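Local coordinates for glycoside hydrolase family 81 (Clostridium thermocellum, PDB 6FOP), which probably hydrolyses beta-1,3-glucans such as laminarin as a family 81 glycoside hydrolase of the cellulosome, at residues S94-F99 / M116-G121; Y622-P627 / G660-S665; N655-G660 / F676-I681. All blocks are in the same frame, centred on the assembly; numbering follows the deposited sequence. Where two conformers were deposited one is given.

Contact 1. Residues S94-F99 / M116-G121; sequences SSVYTF and MASGSG
Phe99 lays one face of its ring over the CB of Met116, which lies 4.1 Å from the ring centroid and 24° off the ring normal, a CH-pi contact. The thioether follows less squarely: Met116 SD, 5.0 Å from the same centroid, makes an oblique Met-aromatic approach. With chi3 at 78° the methionine chain bends and returns its methyl to the phenylalanine, so that Met116 CE reaches 3.9 Å from Phe99 CB. A flexible thioether can follow an aromatic surface in this way. The opposite face of the ring is taken by Val96 CG1 near the rim, and the phenyl is thus held between a methionine and a valine from its own loop. At the ring edge, Phe99 CE1 lies 3.7 Å from Gly121 O, a carbonyl that also accepts the backbone N-H of Ser118. Val96, buried as well, packs its other methyl closely on the serines, CG2 standing 3.4 Å from Ser120 OG and 3.5 Å from Ser118 OG.

The solvent side is looser: Ser95 and Ser120 lie at the exposed margin, with Ser95 OG no nearer than 4.4 Å to Ser120 O. Outside the two segments, Phe99 O accepts a bond from Tyr49 OH and Met116 touches Ala102; both partners belong to a magnesium site.

Ser118 suits its place because its OG accepts the Ser120 N-H at 3.0 Å in an ST turn. Gly121 has backbone angles that by themselves call for glycine, and it lies close beside Val96 CG2. Ser118 to Gly121 form a type I turn joining antiparallel strands 111-118 and 121-128, a beta-hairpin end in the eight-stranded sheet, covered by the loop that follows strand 89-93.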
# COMPACT_ATOMS: atom_id res chain seq x y z
N SER A 94 -5.17 -30.71 -22.29
CA SER A 94 -5.46 -32.10 -22.68
C SER A 94 -4.29 -32.83 -23.30
O SER A 94 -4.27 -34.05 -23.32
CB SER A 94 -6.67 -32.13 -23.63
OG SER A 94 -6.43 -31.46 -24.84
N SER A 95 -3.35 -32.11 -23.90
CA SER A 95 -2.16 -32.74 -24.49
C SER A 95 -0.80 -32.33 -23.95
O SER A 95 0.17 -33.04 -24.15
CB SER A 95 -2.22 -32.64 -26.02
OG SER A 95 -2.30 -31.31 -26.45
N VAL A 96 -0.72 -31.23 -23.22
CA VAL A 96 0.51 -30.78 -22.63
C VAL A 96 0.34 -31.01 -21.15
O VAL A 96 -0.42 -30.32 -20.50
CB VAL A 96 0.80 -29.29 -22.92
CG1 VAL A 96 2.10 -28.87 -22.26
CG2 VAL A 96 0.91 -29.05 -24.43
N TYR A 97 1.03 -32.00 -20.60
CA TYR A 97 0.92 -32.32 -19.17
C TYR A 97 1.97 -31.60 -18.32
O TYR A 97 1.79 -31.48 -17.10
CB TYR A 97 0.98 -33.85 -18.97
CG TYR A 97 -0.35 -34.57 -19.20
CD1 TYR A 97 -1.16 -34.27 -20.30
CD2 TYR A 97 -0.78 -35.58 -18.32
CE1 TYR A 97 -2.37 -34.93 -20.52
CE2 TYR A 97 -1.99 -36.24 -18.53
CZ TYR A 97 -2.77 -35.92 -19.63
OH TYR A 97 -3.97 -36.57 -19.85
N THR A 98 3.06 -31.14 -18.94
CA THR A 98 4.13 -30.39 -18.26
C THR A 98 4.49 -29.13 -19.05
O THR A 98 4.99 -29.23 -20.17
CB THR A 98 5.42 -31.26 -18.14
OG1 THR A 98 5.11 -32.50 -17.48
CG2 THR A 98 6.50 -30.54 -17.34
N PHE A 99 4.26 -27.96 -18.47
CA PHE A 99 4.68 -26.70 -19.05
C PHE A 99 6.00 -26.32 -18.40
O PHE A 99 6.19 -26.61 -17.23
CB PHE A 99 3.65 -25.62 -18.76
CG PHE A 99 2.36 -25.79 -19.52
CD1 PHE A 99 2.27 -25.38 -20.83
CD2 PHE A 99 1.27 -26.39 -18.91
CE1 PHE A 99 1.09 -25.55 -21.54
CE2 PHE A 99 0.08 -26.56 -19.61
CZ PHE A 99 -0.00 -26.14 -20.93
N MET A 116 1.56 -19.93 -20.08
CA MET A 116 2.30 -21.18 -19.98
C MET A 116 2.30 -21.78 -21.38
O MET A 116 1.24 -21.95 -21.96
CB MET A 116 1.58 -22.11 -18.99
CG MET A 116 1.18 -21.45 -17.71
SD MET A 116 0.37 -22.61 -16.63
CE MET A 116 1.93 -23.37 -16.15
N ALA A 117 3.46 -22.12 -21.92
CA ALA A 117 3.52 -22.61 -23.30
C ALA A 117 4.61 -23.64 -23.50
O ALA A 117 5.73 -23.46 -23.03
CB ALA A 117 3.75 -21.44 -24.24
N SER A 118 4.28 -24.68 -24.25
CA SER A 118 5.28 -25.58 -24.80
C SER A 118 5.18 -25.44 -26.33
O SER A 118 4.38 -24.66 -26.85
CB SER A 118 4.95 -27.01 -24.41
OG SER A 118 3.88 -27.46 -25.24
N GLY A 119 5.97 -26.20 -27.04
CA GLY A 119 5.88 -26.22 -28.48
C GLY A 119 4.57 -26.77 -29.01
O GLY A 119 4.23 -26.51 -30.16
N SER A 120 3.83 -27.53 -28.20
CA SER A 120 2.59 -28.15 -28.68
C SER A 120 1.31 -27.60 -28.03
O SER A 120 0.22 -28.14 -28.24
CB SER A 120 2.68 -29.67 -28.55
OG SER A 120 2.58 -30.08 -27.21
N GLY A 121 1.40 -26.52 -27.26
CA GLY A 121 0.18 -25.94 -26.70
C GLY A 121 0.44 -24.89 -25.62
O GLY A 121 1.55 -24.77 -25.12

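Contact 2. Residues Y622-P627 / G660-S665; sequences YALYDP and GLPDFS
Leu661 sets its two methyls among the carbonyl oxygens of the 622-627 loop. With chi1 at -55° its CG lies anti to its own carbonyl carbon, and chi2 near 180° turns the fork so that CD2 faces Ala623 O, 3.5 Å away, and CD1 faces Tyr625 O. Between them the fork straddles Leu624 O, with Leu661 CD1 and CD2 each 3.6 Å from it. Leu661 CD2 also lies 3.9 Å from Pro627 CD. Leucine suits the place because its two methyls can meet several parts of the loop at once, the carbonyl oxygens of 623-625 and the Pro627 ring. That loop links helices 615-622 and 627-633 of the family 81 C-terminal domain, which belongs to the six-hairpin clan. Tyr622 O accepts both Tyr625 N and Asp626 N as the first helix ends, and Asp626 is the N-cap of the second, its OD1 accepting from Ala629 N. Pro627 fits the first turn of that helix, where no backbone N-H is required.

Leu624 has a similar rotamer, chi1 -63°, and brings CD2 to 3.8 Å from Pro662 CD, the leucine crossing the proline ring at about a right angle.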
# COMPACT_ATOMS: atom_id res chain seq x y z
N TYR A 622 -0.73 7.46 22.79
CA TYR A 622 -1.72 7.59 23.86
C TYR A 622 -2.19 9.04 23.99
O TYR A 622 -3.33 9.29 24.41
CB TYR A 622 -1.20 7.08 25.20
CG TYR A 622 -2.29 6.87 26.22
CD1 TYR A 622 -3.21 5.84 26.09
CD2 TYR A 622 -2.36 7.67 27.35
CE1 TYR A 622 -4.22 5.66 27.01
CE2 TYR A 622 -3.38 7.49 28.29
CZ TYR A 622 -4.28 6.46 28.13
OH TYR A 622 -5.28 6.27 29.06
N ALA A 623 -1.31 9.99 23.62
CA ALA A 623 -1.68 11.41 23.62
C ALA A 623 -2.82 11.74 22.64
O ALA A 623 -3.41 12.81 22.77
CB ALA A 623 -0.47 12.27 23.30
N LEU A 624 -3.15 10.82 21.72
CA LEU A 624 -4.33 10.98 20.86
C LEU A 624 -5.63 10.55 21.56
O LEU A 624 -6.72 10.67 20.97
CB LEU A 624 -4.14 10.24 19.55
CG LEU A 624 -2.98 10.77 18.70
CD1 LEU A 624 -2.58 9.77 17.62
CD2 LEU A 624 -3.33 12.12 18.09
N TYR A 625 -5.52 10.14 22.83
CA TYR A 625 -6.68 9.94 23.71
C TYR A 625 -6.60 10.86 24.95
O TYR A 625 -7.56 11.54 25.28
CB TYR A 625 -6.72 8.48 24.14
CG TYR A 625 -7.71 8.14 25.22
CD1 TYR A 625 -9.07 8.11 24.96
CD2 TYR A 625 -7.29 7.85 26.53
CE1 TYR A 625 -9.99 7.79 25.94
CE2 TYR A 625 -8.19 7.52 27.52
CZ TYR A 625 -9.54 7.50 27.23
OH TYR A 625 -10.43 7.19 28.23
N ASP A 626 -5.46 10.85 25.63
CA ASP A 626 -5.30 11.60 26.89
C ASP A 626 -3.90 12.21 26.94
O ASP A 626 -2.98 11.62 27.50
CB ASP A 626 -5.58 10.72 28.10
CG ASP A 626 -5.60 11.49 29.41
OD1 ASP A 626 -5.20 12.69 29.43
OD2 ASP A 626 -5.99 10.85 30.42
N PRO A 627 -3.74 13.39 26.31
CA PRO A 627 -2.41 14.00 26.31
C PRO A 627 -1.88 14.41 27.68
O PRO A 627 -0.67 14.38 27.89
CB PRO A 627 -2.56 15.21 25.39
CG PRO A 627 -3.98 15.31 25.01
CD PRO A 627 -4.72 14.12 25.49
N GLY A 660 -5.69 20.07 21.94
CA GLY A 660 -6.74 19.06 21.91
C GLY A 660 -6.47 17.98 20.88
O GLY A 660 -5.40 17.91 20.29
N LEU A 661 -7.45 17.10 20.73
CA LEU A 661 -7.36 15.97 19.85
C LEU A 661 -7.75 16.35 18.42
O LEU A 661 -8.56 17.26 18.21
CB LEU A 661 -8.28 14.86 20.37
CG LEU A 661 -8.06 14.40 21.83
CD1 LEU A 661 -8.94 13.21 22.15
CD2 LEU A 661 -6.58 14.05 22.05
N PRO A 662 -7.24 15.61 17.44
CA PRO A 662 -7.65 15.92 16.06
C PRO A 662 -9.17 15.76 15.87
O PRO A 662 -9.76 14.80 16.32
CB PRO A 662 -6.88 14.91 15.21
CG PRO A 662 -6.55 13.80 16.16
CD PRO A 662 -6.29 14.49 17.49
N ASP A 663 -9.74 16.68 15.12
CA ASP A 663 -11.18 16.72 14.89
C ASP A 663 -11.41 16.46 13.40
O ASP A 663 -11.13 17.31 12.56
CB ASP A 663 -11.74 18.09 15.29
CG ASP A 663 -13.26 18.14 15.29
OD1 ASP A 663 -13.88 17.38 14.53
OD2 ASP A 663 -13.83 18.96 16.05
N PHE A 664 -11.93 15.27 13.11
CA PHE A 664 -12.15 14.82 11.74
C PHE A 664 -13.50 15.21 11.17
O PHE A 664 -13.85 14.80 10.08
CB PHE A 664 -11.95 13.31 11.70
CG PHE A 664 -10.56 12.91 12.03
CD1 PHE A 664 -9.56 13.00 11.06
CD2 PHE A 664 -10.20 12.58 13.33
CE1 PHE A 664 -8.25 12.66 11.36
CE2 PHE A 664 -8.91 12.26 13.62
CZ PHE A 664 -7.94 12.29 12.64
N SER A 665 -14.28 16.01 11.90
CA SER A 665 -15.61 16.40 11.44
C SER A 665 -15.60 17.72 10.66
O SER A 665 -16.67 18.21 10.28
CB SER A 665 -16.57 16.50 12.62
OG SER A 665 -16.29 17.62 13.42

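Contact 3. Residues N655-G660 / F676-I681; sequences NLDSLG and FNKNNI
Lys678 NZ is gripped by the end of helix 646-659: it donates to Asp657 O at 2.9 Å, with a C=O...N angle of 164°, and to a water at 3.0 Å that donates to Leu656 O. The lysine chain is extended as far as CE, with CG anti to the backbone N (chi1 -170°), and bends at chi4 to present the ammonium. On the way its CD passes Ser658 O at 3.3 Å. A long aliphatic stem with a charged end suits this path. The carboxylate of Asp657 is beyond salt-bridge range, and its OD2 bonds to Thr314.

On the buried side the contact is apolar. Leu659 CD1 sits above the centre of the Phe676 ring, 3.9 Å from the centroid and 2° off the normal, a CH-pi contact, while Leu656 CD2 approaches Phe676 CE2 obliquely at 4.0 Å. A flat phenyl offers the leucine methyl a broad surface. At the ring edge stands Gly660 O.

Gly660, with positive phi, takes the chain out of the helix; its CA packs against the 677-678 backbone, 3.4 Å from Asn677 O in a CA-H...O contact, with no space for a side chain. A second water joins Leu659 O to Ile681 O. Lys678 to Ile681 form the type I' turn of a beta-hairpin, where Asn679 and Asn680 readily accept positive phi.

Near a helix C terminus carbonyls run out of helical N-H donors. Here the ammonium serves Asp657 O and the second water Leu659 O, while the first water only supplements the last helical bond, Gly660 N to Leu656 O. The positive charge of Lys678 would probably be stabilised by the helix dipole and the carboxylate of Asp657.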
# COMPACT_ATOMS: atom_id res chain seq x y z
N ASN A 655 1.95 19.69 22.60
CA ASN A 655 1.04 20.37 21.68
C ASN A 655 -0.37 19.77 21.75
O ASN A 655 -1.36 20.51 21.76
CB ASN A 655 1.57 20.39 20.26
CG ASN A 655 2.37 21.65 19.98
OD1 ASN A 655 1.83 22.76 19.99
ND2 ASN A 655 3.67 21.49 19.75
N LEU A 656 -0.49 18.44 21.79
CA LEU A 656 -1.84 17.87 21.92
C LEU A 656 -2.50 18.24 23.25
O LEU A 656 -3.70 18.48 23.32
CB LEU A 656 -1.83 16.35 21.70
CG LEU A 656 -1.45 15.91 20.28
CD1 LEU A 656 -1.22 14.41 20.24
CD2 LEU A 656 -2.48 16.34 19.27
N ASP A 657 -1.68 18.36 24.29
CA ASP A 657 -2.12 18.82 25.61
C ASP A 657 -2.79 20.22 25.54
O ASP A 657 -3.80 20.45 26.20
CB ASP A 657 -0.92 18.81 26.57
CG ASP A 657 -1.32 19.04 28.02
OD1 ASP A 657 -2.38 18.57 28.51
OD2 ASP A 657 -0.53 19.70 28.71
N SER A 658 -2.23 21.10 24.70
CA SER A 658 -2.73 22.44 24.52
C SER A 658 -3.86 22.55 23.49
O SER A 658 -4.89 23.22 23.73
CB SER A 658 -1.56 23.31 24.07
OG SER A 658 -1.99 24.60 23.85
N LEU A 659 -3.65 21.93 22.34
CA LEU A 659 -4.55 22.06 21.17
C LEU A 659 -5.80 21.22 21.28
O LEU A 659 -6.86 21.59 20.75
CB LEU A 659 -3.82 21.66 19.90
CG LEU A 659 -2.56 22.45 19.48
CD1 LEU A 659 -1.77 21.66 18.42
CD2 LEU A 659 -2.91 23.79 18.90
N GLY A 660 -5.69 20.07 21.94
CA GLY A 660 -6.74 19.06 21.91
C GLY A 660 -6.47 17.98 20.88
O GLY A 660 -5.40 17.91 20.29
N PHE A 676 -8.01 20.81 15.60
CA PHE A 676 -7.90 20.19 16.92
C PHE A 676 -9.07 20.66 17.78
O PHE A 676 -9.59 21.77 17.58
CB PHE A 676 -6.57 20.57 17.57
CG PHE A 676 -5.36 20.21 16.75
CD1 PHE A 676 -4.92 21.04 15.72
CD2 PHE A 676 -4.69 19.02 16.96
CE1 PHE A 676 -3.83 20.69 14.94
CE2 PHE A 676 -3.60 18.66 16.19
CZ PHE A 676 -3.17 19.50 15.18
N ASN A 677 -9.47 19.84 18.75
CA ASN A 677 -10.64 20.11 19.58
C ASN A 677 -10.31 19.74 21.01
O ASN A 677 -10.07 18.56 21.30
CB ASN A 677 -11.82 19.30 19.05
CG ASN A 677 -13.12 19.63 19.73
OD1 ASN A 677 -13.16 19.98 20.90
ND2 ASN A 677 -14.22 19.48 18.98
N LYS A 678 -10.26 20.74 21.89
CA LYS A 678 -10.03 20.55 23.33
C LYS A 678 -11.30 20.98 24.04
O LYS A 678 -11.63 22.16 24.04
CB LYS A 678 -8.83 21.38 23.82
CG LYS A 678 -8.41 21.03 25.24
CD LYS A 678 -7.25 21.88 25.69
CE LYS A 678 -6.92 21.65 27.16
NZ LYS A 678 -6.39 20.28 27.43
N ASN A 679 -12.03 20.01 24.59
CA ASN A 679 -13.25 20.29 25.33
C ASN A 679 -14.19 21.23 24.59
O ASN A 679 -14.70 22.21 25.15
CB ASN A 679 -12.89 20.86 26.71
CG ASN A 679 -12.03 19.91 27.52
OD1 ASN A 679 -12.22 18.68 27.49
ND2 ASN A 679 -11.06 20.46 28.23
N ASN A 680 -14.38 20.91 23.31
CA ASN A 680 -15.28 21.64 22.41
C ASN A 680 -14.81 23.02 21.95
O ASN A 680 -15.60 23.76 21.35
CB ASN A 680 -16.71 21.72 22.98
CG ASN A 680 -17.26 20.34 23.29
OD1 ASN A 680 -17.28 19.47 22.43
ND2 ASN A 680 -17.74 20.15 24.51
N ILE A 681 -13.54 23.35 22.18
CA ILE A 681 -12.92 24.56 21.63
C ILE A 681 -11.99 24.12 20.50
O ILE A 681 -11.05 23.36 20.75
CB ILE A 681 -12.06 25.30 22.70
CG1 ILE A 681 -12.87 25.61 23.98
CG2 ILE A 681 -11.45 26.54 22.08
CD1 ILE A 681 -14.13 26.38 23.73
O HOH W 1 -5.85 18.25 25.23
O HOH W 2 -8.31 23.85 20.78

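From the N terminus, contact 1 comes first, closing a loop of 16 residues that includes strand 103-107 and binding the start of that loop to a hairpin end of the eight-stranded sheet. It is complete long before the others open, and lies about 61 Å and 67 Å, centre to centre, from contacts 2 and 3, on the opposite side of the chain's centre. Contact 2 then spans 32 residues, largely helical. Contact 3 starts within that span and ends beyond it, so the two cross and share Gly660. Together they join helices 615-622, 627-633 and 646-659 to adjoining strands 661-662 and 673-678, fastening the C-terminal four-stranded sheet to the helical domain.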